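Local coordinates for protein putative cyclohexadienyl dehydrogenase and ADH prephenate dehydrogenase (Rhizobium meliloti, PDB 4WJI) that probably catalyses the oxidative decarboxylation of prephenate to 4-hydroxyphenylpyruvate in tyrosine biosynthesis, and is captured here with NADP and tyrosine bound, at residues L42-E47 and S130-G135; D66-S71 and A86-G91; S103-M108 and T148-T153; L190-A195 and A228-T233. All blocks are in the same frame, centred on the assembly; numbering follows the deposited sequence.

Contact 1: L42-E47 and S130-G135; sequences LKRAGE and SGPDAG. With NAP (NADP nicotinamide-adenine-dinucleotide phosphate), chain B.
Arg44 reaches from helix 39-48 to Asp133 in the loop between strands 117-123 and 144-147, and the two side chains form a side-on salt bridge. Arg44 NE lies 2.8 Å from Asp133 OD2 while Arg44 NH2 lies 3.0 Å from Asp133 OD1, so NE and NH2 each take a different carboxylate oxygen as main partner, and both oxygens use their syn lone pairs. NE makes a further, weak bond to OD1. The guanidinium and carboxylate planes are only 13° apart, the signature of an in-plane bidentate grip, although the N-H angles near 140° show that the bonds are bent. Arg44 CG, anti to the backbone N (chi1 -164°), lies against the Pro132 ring, 4.0 Å from Pro132 CG; the bend at chi2 then directs the rest of the chain to the acid. That proline marks the closely packed side: its ring also touches Thr41 and Leu48 of the same helix. The ion pair occupies the outer, solvent side, where Asp133 is exposed. Were Arg44 an alanine, the Asp133 carboxylate would probably lose its cationic mate and part of the Pro132 ring its cover. On the inward side of the loop, Gly131 N gives an almost straight bond of 2.9 Å to O1A of NADP. A helix and a loop joined beside the coenzyme's phosphates in this way belong to the NADP site of a Rossmann-type domain.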
# COMPACT_ATOMS: atom_id res chain seq x y z
N LEU A 42 -0.69 -8.43 -30.71
CA LEU A 42 -0.59 -9.80 -31.22
C LEU A 42 0.85 -10.14 -31.63
O LEU A 42 1.31 -11.26 -31.37
CB LEU A 42 -1.58 -10.04 -32.38
CG LEU A 42 -1.80 -11.49 -32.81
CD1 LEU A 42 -2.51 -12.26 -31.70
CD2 LEU A 42 -2.55 -11.55 -34.13
N LYS A 43 1.54 -9.18 -32.25
CA LYS A 43 2.92 -9.38 -32.62
C LYS A 43 3.81 -9.61 -31.40
O LYS A 43 4.70 -10.45 -31.42
CB LYS A 43 3.45 -8.18 -33.41
CG LYS A 43 4.95 -8.31 -33.79
CD LYS A 43 5.46 -7.10 -34.58
N ARG A 44 3.58 -8.83 -30.34
CA ARG A 44 4.33 -9.02 -29.12
C ARG A 44 4.08 -10.41 -28.57
O ARG A 44 5.02 -11.07 -28.12
CB ARG A 44 3.99 -7.95 -28.10
CG ARG A 44 4.99 -7.87 -26.98
CD ARG A 44 6.34 -7.30 -27.39
NE ARG A 44 7.35 -7.80 -26.48
CZ ARG A 44 8.38 -8.57 -26.83
NH1 ARG A 44 8.62 -8.88 -28.11
NH2 ARG A 44 9.23 -8.96 -25.88
N ALA A 45 2.83 -10.83 -28.53
CA ALA A 45 2.53 -12.18 -28.03
C ALA A 45 3.25 -13.22 -28.86
O ALA A 45 3.79 -14.16 -28.30
CB ALA A 45 1.04 -12.41 -27.99
N GLY A 46 3.37 -13.01 -30.16
CA GLY A 46 4.09 -13.95 -31.02
C GLY A 46 5.59 -14.00 -30.76
O GLY A 46 6.19 -15.09 -30.69
N GLU A 47 6.19 -12.83 -30.55
CA GLU A 47 7.62 -12.76 -30.25
C GLU A 47 7.92 -13.40 -28.90
O GLU A 47 8.97 -14.00 -28.73
CB GLU A 47 8.11 -11.31 -30.29
CG GLU A 47 7.74 -10.62 -31.61
CD GLU A 47 8.87 -10.06 -32.42
OE1 GLU A 47 9.80 -10.83 -32.76
OE2 GLU A 47 8.78 -8.86 -32.77
N SER A 130 0.57 -3.84 -17.00
CA SER A 130 -0.35 -4.29 -18.04
C SER A 130 0.38 -4.73 -19.29
O SER A 130 1.57 -4.41 -19.49
CB SER A 130 -1.35 -3.17 -18.40
OG SER A 130 -2.08 -2.71 -17.29
N GLY A 131 -0.33 -5.50 -20.13
CA GLY A 131 0.20 -5.97 -21.43
C GLY A 131 0.94 -7.29 -21.32
O GLY A 131 1.23 -7.76 -20.23
N PRO A 132 1.26 -7.91 -22.48
CA PRO A 132 1.83 -9.23 -22.49
C PRO A 132 3.19 -9.35 -21.87
O PRO A 132 3.54 -10.42 -21.38
CB PRO A 132 1.85 -9.62 -23.96
CG PRO A 132 1.77 -8.35 -24.73
CD PRO A 132 0.96 -7.43 -23.83
N ASP A 133 3.97 -8.27 -21.91
CA ASP A 133 5.29 -8.33 -21.32
C ASP A 133 5.25 -8.29 -19.79
O ASP A 133 6.23 -8.62 -19.14
CB ASP A 133 6.18 -7.24 -21.88
CG ASP A 133 6.56 -7.49 -23.36
OD1 ASP A 133 7.45 -8.31 -23.60
OD2 ASP A 133 5.95 -6.88 -24.27
N ALA A 134 4.12 -7.86 -19.21
CA ALA A 134 3.96 -7.79 -17.76
C ALA A 134 3.65 -9.14 -17.10
O ALA A 134 3.84 -9.28 -15.90
CB ALA A 134 2.83 -6.82 -17.41
N GLY A 135 3.12 -10.10 -17.87
CA GLY A 135 2.72 -11.37 -17.29
C GLY A 135 3.92 -12.26 -16.96
O GLY A 135 5.03 -12.02 -17.45
PA NAP B . -4.37 -5.56 -19.79
O1A NAP B . -3.03 -6.05 -19.38
O2A NAP B . -4.62 -4.12 -20.07
O5B NAP B . -4.81 -6.37 -21.10
C5B NAP B . -5.96 -5.98 -21.83
C4B NAP B . -6.29 -6.95 -22.96
O4B NAP B . -7.60 -6.66 -23.43
C3B NAP B . -5.39 -6.78 -24.17
O3B NAP B . -5.32 -7.98 -24.92
C2B NAP B . -6.13 -5.78 -25.01
O2B NAP B . -5.86 -5.92 -26.37
C1B NAP B . -7.56 -6.19 -24.77
N9A NAP B . -8.61 -5.15 -24.97
C8A NAP B . -8.67 -3.94 -24.45
N7A NAP B . -9.75 -3.28 -24.76
C5A NAP B . -10.46 -4.13 -25.55
C6A NAP B . -11.70 -4.02 -26.22
N6A NAP B . -12.44 -2.90 -26.13
N1A NAP B . -12.11 -5.07 -26.89
C2A NAP B . -11.37 -6.16 -26.95
N3A NAP B . -10.20 -6.36 -26.37
C4A NAP B . -9.76 -5.31 -25.68
O3 NAP B . -5.49 -6.06 -18.75
PN NAP B . -5.52 -7.20 -17.63
O1N NAP B . -4.90 -6.62 -16.47
O2N NAP B . -5.04 -8.47 -18.17
O5D NAP B . -7.10 -7.27 -17.31
C5D NAP B . -7.99 -8.08 -18.05
C4D NAP B . -9.18 -8.43 -17.17
O4D NAP B . -8.70 -9.03 -15.98
C3D NAP B . -9.97 -7.23 -16.72
O3D NAP B . -11.36 -7.53 -16.77
C2D NAP B . -9.53 -6.98 -15.30
O2D NAP B . -10.56 -6.37 -14.57
C1D NAP B . -9.29 -8.42 -14.86
N1N NAP B . -8.28 -8.60 -13.79
C2N NAP B . -7.22 -7.80 -13.72
C3N NAP B . -6.28 -7.96 -12.73
C7N NAP B . -5.06 -7.08 -12.57
O7N NAP B . -4.49 -7.06 -11.51
N7N NAP B . -4.68 -6.37 -13.61
C4N NAP B . -6.47 -8.97 -11.82
C5N NAP B . -7.56 -9.79 -11.94
C6N NAP B . -8.49 -9.58 -12.92
P2B NAP B . -4.93 -4.87 -27.16
O1X NAP B . -3.72 -4.64 -26.31
O2X NAP B . -4.62 -5.58 -28.44
O3X NAP B . -5.69 -3.57 -27.36

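Contact 2: D66-S71 and A86-G91; sequences DLVVVS and AHLKPG. With MG (magnesium ion), chain D; NAP (NADP nicotinamide-adenine-dinucleotide phosphate), chain B.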
# COMPACT_ATOMS: atom_id res chain seq x y z
N ASP A 66 -12.08 -25.93 -26.75
CA ASP A 66 -12.73 -26.58 -25.62
C ASP A 66 -12.91 -25.62 -24.46
O ASP A 66 -13.91 -25.71 -23.73
CB ASP A 66 -11.89 -27.78 -25.16
CG ASP A 66 -11.66 -28.77 -26.27
OD1 ASP A 66 -12.65 -29.47 -26.67
OD2 ASP A 66 -10.52 -28.76 -26.83
N LEU A 67 -11.94 -24.70 -24.27
CA LEU A 67 -12.00 -23.68 -23.22
C LEU A 67 -11.66 -22.33 -23.89
O LEU A 67 -10.70 -22.25 -24.66
CB LEU A 67 -10.99 -23.96 -22.11
CG LEU A 67 -10.94 -22.90 -21.01
CD1 LEU A 67 -12.24 -22.84 -20.25
CD2 LEU A 67 -9.78 -23.23 -20.09
N VAL A 68 -12.49 -21.31 -23.63
CA VAL A 68 -12.28 -19.96 -24.10
C VAL A 68 -12.19 -19.06 -22.89
O VAL A 68 -13.11 -19.06 -22.04
CB VAL A 68 -13.47 -19.49 -24.97
CG1 VAL A 68 -13.29 -18.06 -25.42
CG2 VAL A 68 -13.64 -20.43 -26.15
N VAL A 69 -11.04 -18.39 -22.73
CA VAL A 69 -10.83 -17.52 -21.56
C VAL A 69 -10.80 -16.09 -22.07
O VAL A 69 -9.92 -15.71 -22.86
CB VAL A 69 -9.47 -17.84 -20.88
CG1 VAL A 69 -9.28 -16.99 -19.63
CG2 VAL A 69 -9.34 -19.29 -20.55
N VAL A 70 -11.74 -15.29 -21.57
CA VAL A 70 -11.87 -13.89 -21.96
C VAL A 70 -11.21 -13.02 -20.86
O VAL A 70 -11.65 -13.04 -19.72
CB VAL A 70 -13.34 -13.51 -22.16
CG1 VAL A 70 -13.46 -12.04 -22.54
CG2 VAL A 70 -13.99 -14.40 -23.21
N SER A 71 -10.16 -12.29 -21.24
CA SER A 71 -9.33 -11.45 -20.32
C SER A 71 -9.17 -10.05 -20.89
O SER A 71 -8.10 -9.64 -21.28
CB SER A 71 -7.93 -12.08 -20.06
OG SER A 71 -8.04 -13.47 -19.65
N ALA A 86 -21.58 -17.36 -32.42
CA ALA A 86 -21.94 -18.24 -33.53
C ALA A 86 -20.86 -19.26 -33.91
O ALA A 86 -21.12 -20.17 -34.70
CB ALA A 86 -22.31 -17.42 -34.76
N HIS A 87 -19.67 -19.07 -33.35
CA HIS A 87 -18.50 -19.82 -33.71
C HIS A 87 -18.03 -20.81 -32.66
O HIS A 87 -17.13 -21.63 -32.92
CB HIS A 87 -17.38 -18.84 -33.96
CG HIS A 87 -17.67 -17.92 -35.10
ND1 HIS A 87 -17.24 -18.16 -36.37
CD2 HIS A 87 -18.39 -16.77 -35.15
CE1 HIS A 87 -17.67 -17.20 -37.17
NE2 HIS A 87 -18.37 -16.34 -36.46
N LEU A 88 -18.68 -20.80 -31.52
CA LEU A 88 -18.37 -21.75 -30.45
C LEU A 88 -18.89 -23.15 -30.76
O LEU A 88 -20.02 -23.30 -31.22
CB LEU A 88 -19.00 -21.27 -29.15
CG LEU A 88 -18.46 -19.97 -28.57
CD1 LEU A 88 -19.42 -19.34 -27.56
CD2 LEU A 88 -17.08 -20.19 -27.94
N LYS A 89 -18.09 -24.17 -30.45
CA LYS A 89 -18.59 -25.52 -30.69
C LYS A 89 -19.50 -25.96 -29.53
O LYS A 89 -19.39 -25.45 -28.42
CB LYS A 89 -17.49 -26.54 -30.89
CG LYS A 89 -16.69 -26.83 -29.67
CD LYS A 89 -15.83 -28.07 -29.85
CE LYS A 89 -14.95 -28.32 -28.65
NZ LYS A 89 -14.00 -29.46 -28.87
N PRO A 90 -20.41 -26.91 -29.79
CA PRO A 90 -21.19 -27.47 -28.71
C PRO A 90 -20.33 -27.99 -27.59
O PRO A 90 -19.32 -28.68 -27.85
CB PRO A 90 -21.99 -28.61 -29.38
CG PRO A 90 -21.98 -28.29 -30.82
CD PRO A 90 -20.69 -27.56 -31.08
N GLY A 91 -20.71 -27.65 -26.35
CA GLY A 91 -19.99 -28.12 -25.15
C GLY A 91 -18.73 -27.32 -24.80
O GLY A 91 -18.05 -27.66 -23.85
MG MG D . -19.20 -14.24 -37.39
PA NAP B . -4.37 -5.56 -19.79
O1A NAP B . -3.03 -6.05 -19.38
O2A NAP B . -4.62 -4.12 -20.07
O5B NAP B . -4.81 -6.37 -21.10
C5B NAP B . -5.96 -5.98 -21.83
C4B NAP B . -6.29 -6.95 -22.96
O4B NAP B . -7.60 -6.66 -23.43
C3B NAP B . -5.39 -6.78 -24.17
O3B NAP B . -5.32 -7.98 -24.92
C2B NAP B . -6.13 -5.78 -25.01
O2B NAP B . -5.86 -5.92 -26.37
C1B NAP B . -7.56 -6.19 -24.77
N9A NAP B . -8.61 -5.15 -24.97
C8A NAP B . -8.67 -3.94 -24.45
N7A NAP B . -9.75 -3.28 -24.76
C5A NAP B . -10.46 -4.13 -25.55
C6A NAP B . -11.70 -4.02 -26.22
N6A NAP B . -12.44 -2.90 -26.13
N1A NAP B . -12.11 -5.07 -26.89
C2A NAP B . -11.37 -6.16 -26.95
N3A NAP B . -10.20 -6.36 -26.37
C4A NAP B . -9.76 -5.31 -25.68
O3 NAP B . -5.49 -6.06 -18.75
PN NAP B . -5.52 -7.20 -17.63
O1N NAP B . -4.90 -6.62 -16.47
O2N NAP B . -5.04 -8.47 -18.17
O5D NAP B . -7.10 -7.27 -17.31
C5D NAP B . -7.99 -8.08 -18.05
C4D NAP B . -9.18 -8.43 -17.17
O4D NAP B . -8.70 -9.03 -15.98
C3D NAP B . -9.97 -7.23 -16.72
O3D NAP B . -11.36 -7.53 -16.77
C2D NAP B . -9.53 -6.98 -15.30
O2D NAP B . -10.56 -6.37 -14.57
C1D NAP B . -9.29 -8.42 -14.86
N1N NAP B . -8.28 -8.60 -13.79
C2N NAP B . -7.22 -7.80 -13.72
C3N NAP B . -6.28 -7.96 -12.73
C7N NAP B . -5.06 -7.08 -12.57
O7N NAP B . -4.49 -7.06 -11.51
N7N NAP B . -4.68 -6.37 -13.61
C4N NAP B . -6.47 -8.97 -11.82
C5N NAP B . -7.56 -9.79 -11.94
C6N NAP B . -8.49 -9.58 -12.92
P2B NAP B . -4.93 -4.87 -27.16
O1X NAP B . -3.72 -4.64 -26.31
O2X NAP B . -4.62 -5.58 -28.44
O3X NAP B . -5.69 -3.57 -27.36
O HOH W 1 -15.30 -28.14 -23.44
O HOH W 2 -17.17 -13.55 -37.89
O HOH W 3 -19.79 -15.36 -38.85
O HOH W 4 -21.29 -14.28 -36.15
O HOH W 5 -20.01 -12.48 -37.89
O HOH W 6 -18.86 -13.09 -35.38
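Lys89 NZ donates to Asp66 OD1 at 2.6 Å, the shortest polar contact between 66-71 and 86-91 and a salt bridge. The ammonium does not lie in the carboxylate plane; it meets OD1 from above, 41° out of it. Lys89 starts with CG between its backbone N and carbonyl carbon (chi1 69°) and then runs fully extended, so that its whole length is spent in reaching the acid. The other oxygen, OD2, accepts from the backbone N of Thr6 on the neighbouring strand 4-10, and with both oxygens engaged, rotation of the carboxylate is probably restricted. A leucine in place of Asp66 would probably leave the Lys89 ammonium without its counter-charge and the amide of Thr6 without this acceptor. Beside the ion pair one water donates to two carbonyls, Asp66 O and Gly91 O, each at 2.8 Å. Deeper in, Val68 CG2 packs on Leu88 CD2 at 3.9 Å, a buried apolar touch between the strand and the loop behind helix 77-84. The segments are parts of a beta-alpha-beta crossover linking the parallel strands 67-70 and 93-96 of the Rossmann sheet. Earlier in the same loop, His87 NE2 binds a magnesium ion at 2.4 Å, and five waters complete its six ligands; Glu63 holds His87 ND1. The chemistry therefore implies a strand end pinned by charge, water and backbone amide together, with the metal held by separate groups.

Contact 3: S103-M108 and T148-T153; sequences SVIAQM and TPPAGT
Ile105 and Pro150 mark the nearest backbone approach, their CA atoms 8.4 Å apart, a spacing that only side chains can bridge. The first segment is a turn and a half of helix 102-108; the second leaves strand 144-147 through two prolines and closes as a type II beta turn from Pro150 to Thr153. Gly152 takes the third position of that turn with phi 86°, where a side chain would jam against the preceding carbonyl. Both pieces belong to the Rossmann-type nucleotide-binding domain, and the contact joins a helix flanking its mixed sheet to the loop after strand 144-147, which runs antiparallel to its neighbour 117-123. Ile105 alone carries the helix side, and its two branches divide the work. CG1 is anti to the carbonyl carbon (chi1 -66°), and the extended chi2 then brings CD1 within 3.8 Å of Thr148 OG1 and 3.9 Å of Thr148 O. The CG2 branch instead faces the rim of the Pro150 ring, a looser touch of 4.3 Å to its CG. Pro120 of strand 117-123 touches Ile105, Thr148 and Pro150 alike, which makes the small cluster continuous with the sheet. The methyl contact buries the Thr148 hydroxyl, for which the model contains no polar partner. Within the turn, Pro150 O accepts from Thr153 N at 3.1 Å and, on the same face of its plane, from Thr153 OG1 at 2.6 Å.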
# COMPACT_ATOMS: atom_id res chain seq x y z
N SER A 103 -22.18 -7.69 -13.89
CA SER A 103 -22.21 -7.02 -15.17
C SER A 103 -21.78 -7.91 -16.31
O SER A 103 -22.39 -7.91 -17.39
CB SER A 103 -21.37 -5.74 -15.21
OG SER A 103 -19.96 -6.03 -15.14
N VAL A 104 -20.71 -8.67 -16.07
CA VAL A 104 -20.19 -9.54 -17.10
C VAL A 104 -21.22 -10.59 -17.47
O VAL A 104 -21.45 -10.87 -18.67
CB VAL A 104 -18.86 -10.16 -16.63
CG1 VAL A 104 -18.38 -11.18 -17.65
CG2 VAL A 104 -17.79 -9.07 -16.43
N ILE A 105 -21.84 -11.21 -16.47
CA ILE A 105 -22.87 -12.20 -16.75
C ILE A 105 -24.03 -11.57 -17.57
O ILE A 105 -24.47 -12.15 -18.57
CB ILE A 105 -23.35 -12.87 -15.47
CG1 ILE A 105 -22.22 -13.70 -14.86
CG2 ILE A 105 -24.55 -13.75 -15.71
CD1 ILE A 105 -22.46 -14.09 -13.42
N ALA A 106 -24.50 -10.42 -17.14
CA ALA A 106 -25.60 -9.77 -17.85
C ALA A 106 -25.28 -9.40 -19.28
O ALA A 106 -26.18 -9.43 -20.14
CB ALA A 106 -26.03 -8.53 -17.10
N GLN A 107 -24.04 -9.01 -19.53
CA GLN A 107 -23.59 -8.57 -20.86
C GLN A 107 -23.32 -9.75 -21.78
O GLN A 107 -23.53 -9.63 -23.00
CB GLN A 107 -22.28 -7.78 -20.78
CG GLN A 107 -22.39 -6.34 -20.28
CD GLN A 107 -21.33 -5.41 -20.90
OE1 GLN A 107 -20.34 -5.84 -21.51
NE2 GLN A 107 -21.54 -4.13 -20.72
N MSE A 108 -22.83 -10.86 -21.22
CA MSE A 108 -22.41 -11.98 -22.05
C MSE A 108 -23.47 -13.03 -22.27
O MSE A 108 -23.61 -13.56 -23.37
CB MSE A 108 -21.17 -12.68 -21.48
CG MSE A 108 -19.93 -11.77 -21.45
SE MSE A 108 -18.27 -12.73 -20.93
CE MSE A 108 -17.91 -13.64 -22.63
N THR A 148 -18.31 -17.94 -10.29
CA THR A 148 -19.69 -17.50 -9.98
C THR A 148 -20.68 -18.13 -11.02
O THR A 148 -21.31 -17.42 -11.81
CB THR A 148 -19.83 -15.95 -9.90
OG1 THR A 148 -19.63 -15.37 -11.19
CG2 THR A 148 -18.84 -15.36 -8.97
N PRO A 149 -20.78 -19.49 -11.06
CA PRO A 149 -21.68 -20.11 -12.05
C PRO A 149 -23.14 -19.78 -11.80
O PRO A 149 -23.60 -19.91 -10.68
CB PRO A 149 -21.47 -21.61 -11.85
CG PRO A 149 -20.69 -21.77 -10.63
CD PRO A 149 -20.17 -20.47 -10.15
N PRO A 150 -23.86 -19.35 -12.83
CA PRO A 150 -25.31 -19.17 -12.66
C PRO A 150 -26.00 -20.50 -12.31
O PRO A 150 -25.51 -21.57 -12.56
CB PRO A 150 -25.74 -18.60 -14.02
CG PRO A 150 -24.53 -17.93 -14.57
CD PRO A 150 -23.37 -18.76 -14.09
N ALA A 151 -27.15 -20.40 -11.69
CA ALA A 151 -27.96 -21.56 -11.34
C ALA A 151 -28.19 -22.42 -12.57
O ALA A 151 -28.50 -21.90 -13.61
CB ALA A 151 -29.29 -21.07 -10.79
N GLY A 152 -28.03 -23.72 -12.45
CA GLY A 152 -28.26 -24.66 -13.53
C GLY A 152 -27.06 -24.86 -14.46
O GLY A 152 -27.14 -25.59 -15.40
N THR A 153 -25.93 -24.23 -14.15
CA THR A 153 -24.71 -24.47 -14.93
C THR A 153 -24.27 -25.94 -14.75
O THR A 153 -24.34 -26.48 -13.66
CB THR A 153 -23.58 -23.51 -14.52
OG1 THR A 153 -24.04 -22.16 -14.58
CG2 THR A 153 -22.39 -23.69 -15.44

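Contact 4: L190-A195 and A228-T233; sequences LPHIIA and AASDPT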
# COMPACT_ATOMS: atom_id res chain seq x y z
N LEU A 190 -12.96 -0.29 -3.60
CA LEU A 190 -12.79 0.87 -2.72
C LEU A 190 -11.32 1.16 -2.46
O LEU A 190 -10.89 2.32 -2.60
CB LEU A 190 -13.60 0.72 -1.42
CG LEU A 190 -13.54 1.94 -0.48
CD1 LEU A 190 -14.20 3.14 -1.15
CD2 LEU A 190 -14.19 1.67 0.86
N PRO A 191 -10.50 0.14 -2.13
CA PRO A 191 -9.05 0.45 -1.95
C PRO A 191 -8.44 1.17 -3.15
O PRO A 191 -7.70 2.16 -2.98
CB PRO A 191 -8.44 -0.95 -1.72
CG PRO A 191 -9.53 -1.68 -0.99
CD PRO A 191 -10.83 -1.20 -1.63
N HIS A 192 -8.74 0.72 -4.38
CA HIS A 192 -8.18 1.41 -5.55
C HIS A 192 -8.70 2.85 -5.70
O HIS A 192 -7.95 3.75 -6.02
CB HIS A 192 -8.38 0.59 -6.84
CG HIS A 192 -7.44 -0.57 -6.98
ND1 HIS A 192 -7.59 -1.76 -6.29
CD2 HIS A 192 -6.34 -0.72 -7.75
CE1 HIS A 192 -6.63 -2.59 -6.66
NE2 HIS A 192 -5.84 -1.97 -7.52
N ILE A 193 -10.02 3.03 -5.54
CA ILE A 193 -10.63 4.34 -5.65
C ILE A 193 -10.02 5.35 -4.66
O ILE A 193 -9.69 6.46 -5.05
CB ILE A 193 -12.14 4.24 -5.44
CG1 ILE A 193 -12.76 3.56 -6.67
CG2 ILE A 193 -12.79 5.60 -5.16
CD1 ILE A 193 -14.17 3.00 -6.43
N ILE A 194 -9.82 4.88 -3.41
CA ILE A 194 -9.24 5.71 -2.39
C ILE A 194 -7.78 6.04 -2.71
O ILE A 194 -7.34 7.17 -2.47
CB ILE A 194 -9.41 5.04 -0.99
CG1 ILE A 194 -10.89 4.90 -0.59
CG2 ILE A 194 -8.73 5.81 0.07
CD1 ILE A 194 -11.72 6.14 -0.64
N ALA A 195 -7.03 5.06 -3.24
CA ALA A 195 -5.65 5.34 -3.66
C ALA A 195 -5.61 6.37 -4.78
O ALA A 195 -4.83 7.32 -4.74
CB ALA A 195 -4.96 4.06 -4.11
N ALA A 228 -2.47 3.33 -7.74
CA ALA A 228 -2.90 4.42 -8.66
C ALA A 228 -2.08 4.51 -9.94
O ALA A 228 -2.24 5.45 -10.73
CB ALA A 228 -2.90 5.75 -7.92
N ALA A 229 -1.18 3.55 -10.15
CA ALA A 229 -0.49 3.39 -11.44
C ALA A 229 -1.07 2.33 -12.37
O ALA A 229 -0.52 2.09 -13.48
CB ALA A 229 0.97 3.08 -11.19
N SER A 230 -2.15 1.71 -11.92
CA SER A 230 -2.80 0.66 -12.65
C SER A 230 -3.43 1.21 -13.95
O SER A 230 -3.39 2.40 -14.24
CB SER A 230 -3.86 0.01 -11.74
OG SER A 230 -3.28 -0.57 -10.59
N ASP A 231 -3.97 0.31 -14.76
CA ASP A 231 -4.49 0.69 -16.03
C ASP A 231 -5.80 1.50 -15.91
O ASP A 231 -6.77 1.03 -15.30
CB ASP A 231 -4.72 -0.52 -16.91
CG ASP A 231 -5.21 -0.14 -18.28
OD1 ASP A 231 -4.43 0.45 -19.09
OD2 ASP A 231 -6.42 -0.36 -18.55
N PRO A 232 -5.86 2.66 -16.59
CA PRO A 232 -7.06 3.49 -16.40
C PRO A 232 -8.31 2.91 -17.04
O PRO A 232 -9.38 3.13 -16.54
CB PRO A 232 -6.69 4.83 -17.07
CG PRO A 232 -5.35 4.69 -17.59
CD PRO A 232 -4.73 3.44 -17.14
N THR A 233 -8.16 2.20 -18.17
CA THR A 233 -9.32 1.57 -18.81
C THR A 233 -9.93 0.51 -17.90
O THR A 233 -11.17 0.48 -17.73
CB THR A 233 -8.97 0.98 -20.18
OG1 THR A 233 -8.42 2.01 -21.03
CG2 THR A 233 -10.15 0.40 -20.85
O HOH W 7 -4.73 -2.79 -10.03
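His192 and Ser230 use the same first torsion, with CG and OG respectively anti to the carbonyl carbon and beside the backbone N (chi1 -76° and -61°), and these turns bring the edge of the imidazole to the serine hydroxyl. The setting is the helical dimerization domain, where the long helix 177-203 runs past the loop that leads into helix 232-241. Direct contact is loose: His192 CD2 stands 4.2 Å from Ser230 OG, which lies near the ring plane. A water makes the polar link, 2.9 Å from His192 NE2 and donating to Ser230 OG at 2.7 Å. His192 ND1 is also held by the carbonyl of Ser188 and Ser230 OG by that of Leu227; with partners at both nitrogens and Trp235 stacked on it, the imidazole is held against rotation, and it touches the bound tyrosine. The contact therefore borders the tyrosine pocket, which Ser188, Leu227 and Trp235 help to line. The loop also faces the dimer interface: Ala228 O and Ala229 O accept from Thr279 and Arg280 of the second subunit. Farther along the long helix the backbones come closest, with the CA atoms of Ala195 and Ala228 only 5.8 Å apart, and there the methyl CB of Ala228 rests 4.0 Å from Ala195 O.

Overall arrangement
Contacts 1, 2 and 3 lie in the nucleotide-binding domain, contact 4 in the dimerization domain. Along the chain contact 2 falls between the two segments of contact 1, while contact 3 alternates with contact 1 and contact 4 follows them all. Contacts 2 and 3 have centres 15 Å apart and touch through Val70 and Met108; contacts 2 and 4 lie on opposite sides of the chain's centre, 31 Å apart. Contacts 1 and 2 both touch NADP, contact 1 through Gly131 at a phosphate oxygen, contact 2 through Ser71, just past strand 67-70, near the nicotinamide ribose. Contacts 1 and 4 meet where Ser130 packs on Asp231, so the coenzyme-binding loop of one domain abuts the tyrosine-site region of the other.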